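Local coordinates for hypothetical protein (Bacillus cereus, PDB 2O3L) that is of unknown function, a small, probably cytoplasmic, all-helical protein of the DUF1048 family whose helices wind into a left-handed superhelix, at residues Glu15-Val20 against Asp48-Gly53; Asn26-Phe31 against Met37-Ile42; Asp62-Gly65 against Ser70-Asp73. All coordinates share one frame; numbering follows the deposited sequence.

Contact 1 of 3, residues Glu15-Val20 against Asp48-Gly53; sequences EDYQFV and DLFEAG
Tyr-17 and Phe-50 meet between two nearly antiparallel helical segments, whose axes run at 161° and come no nearer than 11.3 Å. The closest alpha carbons, Tyr-17 CA and Phe-50 CA, are 7.2 Å apart, and two aromatic rings fill the gap between the backbones. Phe-50 CG lies anti to its carbonyl carbon and beside the backbone N (chi1 -83°), which presents the ring's face to the tyrosine. They form a T-shaped pair: the edge of the tyrosine ring is directed at the face of Phe-50, with centroids 5.4 Å apart and planes at 83°. The CD2 corner of Tyr-17 makes the touch, 3.7 Å from Phe-50 CG. Farther along the same edge, Tyr-17 CE2 is 3.4 Å from Phe-50 O. The phenol ends against Gly-53, its OH 3.4 Å from Gly-53 C, where the absence of a side chain lets the backbone come close. That buried hydroxyl is hydrogen-bonded to the carbonyl of Arg-58. One turn on from Tyr-17, Val-20 extends the apolar surface, its CG1 4.1 Å from Phe-50 CZ. This is core packing between helices 15-31 and 36-56, with Val-60 and Ile-63 of helix 60-64 packed against Tyr-17, and Leu-13, from the loop before helix 15-31, against Phe-50.

Contact 2 of 3, residues Asn26-Phe31 against Met37-Ile42; sequences NYMWNF and MDMLHI
Met-28 and Met-39, both selenomethionines, leave their helices in the same way, CG lying opposite the carbonyl carbon and next to the backbone N (chi1 near -65° in both), but their chains then diverge. Met-28 stays extended through chi2 (-176°) and bends only at chi3, which swings its methyl group toward the helix opposite. Met-39 folds back at chi2 (-52°) and again at chi3, bringing its selenium and terminal methyl round toward Met-28. The two chains thus pass at a slant, with Met-28 CE 3.6 Å from Met-39 CB. The separation of the two methyl carbons is too short to be trusted, and Met-39 was modelled in two conformations, so the finer fit of the ends, including the approach of the selenium, is doubtful. The pair bridges a helical hairpin: helix 15-31 ends at Phe-31, a short connection follows, and helix 36-56 returns alongside it. One turn beyond Met-39, Ile-42 adds a lighter touch, its CB 4.2 Å from Met-28 CE. Helix 68-82 closes over this buried apolar patch, with Val-76 against both selenomethionines and Leu-75 against Ile-42.

Contact 3 of 3, residues Asp62-Gly65 against Ser70-Asp73; sequences DITG and SFAD
Thr-64 and Phe-71 are the closest backbone positions where helix 60-64 gives way to helix 68-82, their CA atoms 5.7 Å apart. These are two consecutive helices joined by a short turn, part of the all-helical left-handed superhelix of this DUF1048 protein. Gly-65 is the first residue to leave the helical conformation, and its positive phi, which favours glycine, turns the chain out of the short helix.

Across this turn the aromatic ring of Phe-71 packs broadside against Thr-64. With CG opposite its own backbone N (chi1 -179°), the phenylalanine reaches back over the end of the preceding helix. The threonine methyl, CG2, sits over one face in a CH-pi contact, 4.0 Å from the ring centroid and 17° from the ring normal, displaced toward the CD2-CE2 rim. The same ring also meets the main chain: Phe-71 CD1 is 3.7 Å from Thr-64 CA, and the ring's stem, Phe-71 CB, approaches Thr-64 O at 3.5 Å. A looser touch comes from the preceding residue, Ile-63 O lying 4.0 Å from Phe-71 CE1.

Both residues also pack on the long helices: Thr-64 on Val-20 and Phe-50, Phe-71 on Ile-24 of helix 15-31 and Leu-46 of helix 36-56. At the start of the second helix, Ser-70 N is hydrogen-bonded to Asp-67 OD1.

The two branches of Thr-64 have separate tasks, one apolar and one polar. Its chi1 of 63° places the methyl on the phenylalanine and turns the hydroxyl to the chain leaving the helix, where Thr-64 OG1 donates a hydrogen bond of 2.7 Å to Gly-65 O.

Contacts 1 and 2 join the same two helices, 15-31 and 36-56, on opposite sides of the chain's centre, with their own centres about 16 Å apart; contact 2 is nested within the loop that contact 1 closes. Contact 3 follows both in sequence and joins helices 60-64 and 68-82, which both also pack on that pair. Its centre lies about 12 Å from that of contact 1, which it meets through Ile-63 and Thr-64, and about 14 Å from that of contact 2, where Tyr-27 and Asp-73 probably share a hydrogen bond. Together the three link the four helices from 15-31 to 68-82 into one compact unit, the DUF1048 portion of a somewhat longer protein.

Contact 1 of 3, residues Glu15-Val20 against Asp48-Gly53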
# COMPACT_ATOMS: atom_id res chain seq x y z
N GLU A 15 -2.61 12.88 -5.55
CA GLU A 15 -2.82 13.12 -4.12
C GLU A 15 -3.77 12.08 -3.47
O GLU A 15 -3.52 11.65 -2.35
CB GLU A 15 -3.31 14.57 -3.85
N ASP A 16 -4.82 11.67 -4.17
CA ASP A 16 -5.73 10.71 -3.56
C ASP A 16 -5.05 9.35 -3.36
O ASP A 16 -5.29 8.70 -2.34
CB ASP A 16 -7.08 10.61 -4.28
CG ASP A 16 -6.98 10.29 -5.77
OD1 ASP A 16 -5.90 9.99 -6.32
OD2 ASP A 16 -8.06 10.33 -6.40
N TYR A 17 -4.20 8.94 -4.30
CA TYR A 17 -3.40 7.73 -4.15
C TYR A 17 -2.46 7.87 -2.96
O TYR A 17 -2.23 6.91 -2.20
CB TYR A 17 -2.59 7.44 -5.42
CG TYR A 17 -3.28 6.61 -6.47
CD1 TYR A 17 -4.14 7.20 -7.42
CD2 TYR A 17 -3.07 5.22 -6.54
CE1 TYR A 17 -4.79 6.42 -8.40
CE2 TYR A 17 -3.71 4.42 -7.51
CZ TYR A 17 -4.57 5.03 -8.43
OH TYR A 17 -5.19 4.28 -9.36
N GLN A 18 -1.88 9.04 -2.80
CA GLN A 18 -1.00 9.30 -1.68
C GLN A 18 -1.70 9.16 -0.35
O GLN A 18 -1.12 8.59 0.57
CB GLN A 18 -0.36 10.67 -1.78
CG GLN A 18 0.57 10.79 -3.01
CD GLN A 18 1.27 12.13 -3.04
OE1 GLN A 18 1.81 12.56 -2.04
NE2 GLN A 18 1.24 12.80 -4.19
N PHE A 19 -2.94 9.66 -0.24
CA PHE A 19 -3.62 9.69 1.05
C PHE A 19 -3.99 8.27 1.43
O PHE A 19 -3.84 7.82 2.58
CB PHE A 19 -4.84 10.60 0.99
CG PHE A 19 -5.51 10.79 2.31
CD1 PHE A 19 -4.92 11.56 3.29
CD2 PHE A 19 -6.75 10.20 2.56
CE1 PHE A 19 -5.54 11.75 4.55
CE2 PHE A 19 -7.38 10.36 3.81
CZ PHE A 19 -6.77 11.17 4.80
N VAL A 20 -4.46 7.53 0.43
CA VAL A 20 -4.87 6.17 0.64
C VAL A 20 -3.68 5.26 1.00
O VAL A 20 -3.79 4.43 1.87
CB VAL A 20 -5.65 5.62 -0.53
CG1 VAL A 20 -5.91 4.12 -0.37
CG2 VAL A 20 -6.98 6.39 -0.62
N ASP A 48 3.86 -0.81 -6.45
CA ASP A 48 3.84 -1.27 -7.83
C ASP A 48 2.39 -1.28 -8.36
O ASP A 48 2.13 -0.88 -9.49
CB ASP A 48 4.43 -2.66 -7.99
CG ASP A 48 5.93 -2.66 -8.16
OD1 ASP A 48 6.50 -1.60 -8.45
OD2 ASP A 48 6.55 -3.73 -8.02
N LEU A 49 1.48 -1.80 -7.57
CA LEU A 49 0.08 -1.92 -7.99
C LEU A 49 -0.56 -0.52 -8.17
O LEU A 49 -1.23 -0.27 -9.14
CB LEU A 49 -0.71 -2.72 -6.97
CG LEU A 49 -2.18 -3.03 -7.26
CD1 LEU A 49 -2.29 -4.12 -8.25
CD2 LEU A 49 -2.92 -3.42 -5.98
N PHE A 50 -0.34 0.37 -7.21
CA PHE A 50 -0.81 1.73 -7.28
C PHE A 50 -0.19 2.51 -8.44
O PHE A 50 -0.91 3.25 -9.13
CB PHE A 50 -0.55 2.47 -5.96
CG PHE A 50 -1.58 2.25 -4.88
CD1 PHE A 50 -2.45 1.20 -4.90
CD2 PHE A 50 -1.62 3.13 -3.79
CE1 PHE A 50 -3.38 1.02 -3.86
CE2 PHE A 50 -2.56 2.98 -2.78
CZ PHE A 50 -3.44 1.91 -2.81
N GLU A 51 1.10 2.34 -8.70
CA GLU A 51 1.69 3.00 -9.86
C GLU A 51 1.08 2.55 -11.16
O GLU A 51 0.91 3.37 -12.07
CB GLU A 51 3.19 2.76 -10.01
CG GLU A 51 4.03 3.61 -9.14
CD GLU A 51 5.51 3.56 -9.50
OE1 GLU A 51 5.97 2.63 -10.22
OE2 GLU A 51 6.20 4.50 -9.06
N ALA A 52 0.84 1.25 -11.29
CA ALA A 52 0.24 0.75 -12.52
C ALA A 52 -1.17 1.29 -12.68
O ALA A 52 -1.58 1.75 -13.76
CB ALA A 52 0.22 -0.80 -12.52
N GLY A 53 -1.96 1.19 -11.63
CA GLY A 53 -3.32 1.68 -11.67
C GLY A 53 -3.41 3.16 -12.03
O GLY A 53 -4.24 3.54 -12.86

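Contact 2 of 3, residues Asn26-Phe31 against Met37-Ile42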
# COMPACT_ATOMS: atom_id res chain seq x y z
N ASN A 26 -0.30 3.32 7.72
CA ASN A 26 -0.61 3.48 9.13
C ASN A 26 -1.41 2.29 9.67
O ASN A 26 -1.18 1.84 10.80
CB ASN A 26 -1.32 4.81 9.38
CG ASN A 26 -0.36 5.98 9.44
OD1 ASN A 26 0.37 6.16 10.43
ND2 ASN A 26 -0.32 6.77 8.37
N TYR A 27 -2.36 1.81 8.89
CA TYR A 27 -3.19 0.69 9.34
C TYR A 27 -2.26 -0.52 9.65
O TYR A 27 -2.35 -1.17 10.70
CB TYR A 27 -4.25 0.34 8.33
CG TYR A 27 -5.13 -0.80 8.80
CD1 TYR A 27 -4.71 -2.14 8.68
CD2 TYR A 27 -6.35 -0.56 9.37
CE1 TYR A 27 -5.53 -3.19 9.11
CE2 TYR A 27 -7.18 -1.60 9.81
CZ TYR A 27 -6.76 -2.90 9.69
OH TYR A 27 -7.57 -3.88 10.16
N MSE A 28 -1.31 -0.76 8.76
CA MSE A 28 -0.41 -1.91 8.89
C MSE A 28 0.52 -1.77 10.10
O MSE A 28 0.73 -2.71 10.84
CB MSE A 28 0.39 -2.06 7.60
CG MSE A 28 -0.52 -2.51 6.48
SE MSE A 28 0.43 -2.86 4.83
CE MSE A 28 1.81 -3.94 5.52
N TRP A 29 1.01 -0.56 10.34
CA TRP A 29 1.82 -0.30 11.52
C TRP A 29 0.98 -0.38 12.82
O TRP A 29 1.48 -0.77 13.87
CB TRP A 29 2.41 1.09 11.40
CG TRP A 29 3.59 1.22 10.47
CD1 TRP A 29 4.48 0.26 10.11
CD2 TRP A 29 4.04 2.43 9.87
NE1 TRP A 29 5.44 0.78 9.29
CE2 TRP A 29 5.20 2.12 9.13
CE3 TRP A 29 3.55 3.74 9.83
CZ2 TRP A 29 5.89 3.08 8.38
CZ3 TRP A 29 4.24 4.70 9.09
CH2 TRP A 29 5.40 4.37 8.39
N ASN A 30 -0.29 -0.01 12.72
CA ASN A 30 -1.19 -0.10 13.83
C ASN A 30 -1.52 -1.54 14.17
O ASN A 30 -1.66 -1.87 15.33
CB ASN A 30 -2.47 0.65 13.52
CG ASN A 30 -2.31 2.19 13.63
OD1 ASN A 30 -1.36 2.67 14.23
ND2 ASN A 30 -3.26 2.93 13.04
N PHE A 31 -1.73 -2.37 13.16
CA PHE A 31 -2.31 -3.69 13.40
C PHE A 31 -1.41 -4.87 13.05
O PHE A 31 -1.72 -5.97 13.44
CB PHE A 31 -3.60 -3.85 12.63
CG PHE A 31 -4.72 -2.98 13.14
CD1 PHE A 31 -5.51 -3.41 14.19
CD2 PHE A 31 -4.99 -1.76 12.56
CE1 PHE A 31 -6.53 -2.62 14.64
CE2 PHE A 31 -6.03 -0.98 13.00
CZ PHE A 31 -6.79 -1.40 14.03
N MSE A 37 9.98 -6.32 8.01
CA MSE A 37 10.38 -6.49 6.60
C MSE A 37 9.27 -7.03 5.70
O MSE A 37 9.17 -6.62 4.54
CB MSE A 37 11.60 -7.38 6.48
CG MSE A 37 12.84 -6.77 7.10
SE MSE A 37 13.08 -4.92 6.51
CE MSE A 37 13.69 -5.44 4.65
N ASP A 38 8.47 -7.94 6.22
CA ASP A 38 7.30 -8.44 5.49
C ASP A 38 6.31 -7.34 5.19
O ASP A 38 5.77 -7.25 4.09
CB ASP A 38 6.60 -9.53 6.30
CG ASP A 38 7.45 -10.78 6.48
OD1 ASP A 38 8.49 -11.01 5.79
OD2 ASP A 38 7.06 -11.56 7.36
N MSE A 39 6.03 -6.51 6.19
CA MSE A 39 5.13 -5.39 6.01
C MSE A 39 5.68 -4.41 4.97
O MSE A 39 4.92 -3.91 4.16
CB MSE A 39 4.83 -4.69 7.35
CG MSE A 39 4.08 -5.59 8.36
SE MSE A 39 2.40 -6.49 7.71
CE MSE A 39 1.13 -5.29 8.30
N LEU A 40 6.98 -4.16 4.98
CA LEU A 40 7.59 -3.28 3.98
C LEU A 40 7.51 -3.93 2.58
O LEU A 40 7.20 -3.26 1.62
CB LEU A 40 9.05 -3.00 4.30
CG LEU A 40 9.27 -1.96 5.42
CD1 LEU A 40 10.70 -2.03 5.85
CD2 LEU A 40 8.81 -0.53 4.97
N HIS A 41 7.83 -5.22 2.47
CA HIS A 41 7.73 -5.88 1.15
C HIS A 41 6.30 -5.77 0.60
O HIS A 41 6.11 -5.45 -0.56
CB HIS A 41 8.26 -7.31 1.23
CG HIS A 41 9.75 -7.36 1.39
ND1 HIS A 41 10.40 -8.31 2.14
CD2 HIS A 41 10.71 -6.54 0.91
CE1 HIS A 41 11.69 -8.09 2.10
NE2 HIS A 41 11.91 -7.01 1.37
N ILE A 42 5.30 -5.91 1.46
CA ILE A 42 3.92 -5.84 1.01
C ILE A 42 3.61 -4.42 0.56
O ILE A 42 2.91 -4.21 -0.42
CB ILE A 42 2.91 -6.21 2.14
CG1 ILE A 42 3.08 -7.65 2.57
CG2 ILE A 42 1.49 -6.04 1.67
CD1 ILE A 42 2.56 -7.94 4.01

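Contact 3 of 3, residues Asp62-Gly65 against Ser70-Asp73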
# COMPACT_ATOMS: atom_id res chain seq x y z
N ASP A 62 -11.11 2.36 -6.65
CA ASP A 62 -11.38 1.16 -7.49
C ASP A 62 -10.46 -0.01 -7.06
O ASP A 62 -10.82 -1.18 -7.18
CB ASP A 62 -11.10 1.42 -9.00
CG ASP A 62 -12.05 2.46 -9.67
OD1 ASP A 62 -12.89 3.05 -8.99
OD2 ASP A 62 -11.95 2.67 -10.92
N ILE A 63 -9.24 0.33 -6.68
CA ILE A 63 -8.27 -0.66 -6.28
C ILE A 63 -8.60 -1.19 -4.87
O ILE A 63 -8.74 -2.38 -4.69
CB ILE A 63 -6.83 -0.10 -6.36
CG1 ILE A 63 -6.59 0.48 -7.76
CG2 ILE A 63 -5.80 -1.22 -5.96
CD1 ILE A 63 -5.21 1.01 -7.98
N THR A 64 -8.78 -0.29 -3.92
CA THR A 64 -8.95 -0.66 -2.54
C THR A 64 -10.37 -0.99 -2.12
O THR A 64 -10.56 -1.71 -1.14
CB THR A 64 -8.43 0.43 -1.60
OG1 THR A 64 -9.19 1.62 -1.78
CG2 THR A 64 -6.96 0.72 -1.86
N GLY A 65 -11.37 -0.51 -2.86
CA GLY A 65 -12.71 -0.46 -2.37
C GLY A 65 -12.77 0.68 -1.37
O GLY A 65 -11.73 1.25 -0.96
N SER A 70 -10.51 -2.66 5.54
CA SER A 70 -10.72 -4.04 5.19
C SER A 70 -9.73 -4.49 4.10
O SER A 70 -9.26 -5.62 4.14
CB SER A 70 -12.17 -4.25 4.78
OG SER A 70 -12.30 -5.51 4.21
N PHE A 71 -9.39 -3.60 3.17
CA PHE A 71 -8.33 -3.84 2.20
C PHE A 71 -6.97 -4.10 2.90
O PHE A 71 -6.30 -5.10 2.64
CB PHE A 71 -8.20 -2.64 1.25
CG PHE A 71 -7.15 -2.82 0.21
CD1 PHE A 71 -7.38 -3.63 -0.88
CD2 PHE A 71 -5.91 -2.22 0.34
CE1 PHE A 71 -6.39 -3.81 -1.85
CE2 PHE A 71 -4.92 -2.40 -0.61
CZ PHE A 71 -5.16 -3.21 -1.71
N ALA A 72 -6.59 -3.19 3.80
CA ALA A 72 -5.31 -3.27 4.47
C ALA A 72 -5.29 -4.51 5.34
O ALA A 72 -4.29 -5.23 5.39
CB ALA A 72 -5.05 -2.02 5.26
N ASP A 73 -6.45 -4.82 5.92
CA ASP A 73 -6.58 -5.92 6.82
C ASP A 73 -6.34 -7.20 6.03
O ASP A 73 -5.64 -8.08 6.50
CB ASP A 73 -7.96 -5.90 7.47
CG ASP A 73 -8.06 -6.84 8.61
OD1 ASP A 73 -7.21 -6.74 9.52
OD2 ASP A 73 -8.99 -7.65 8.61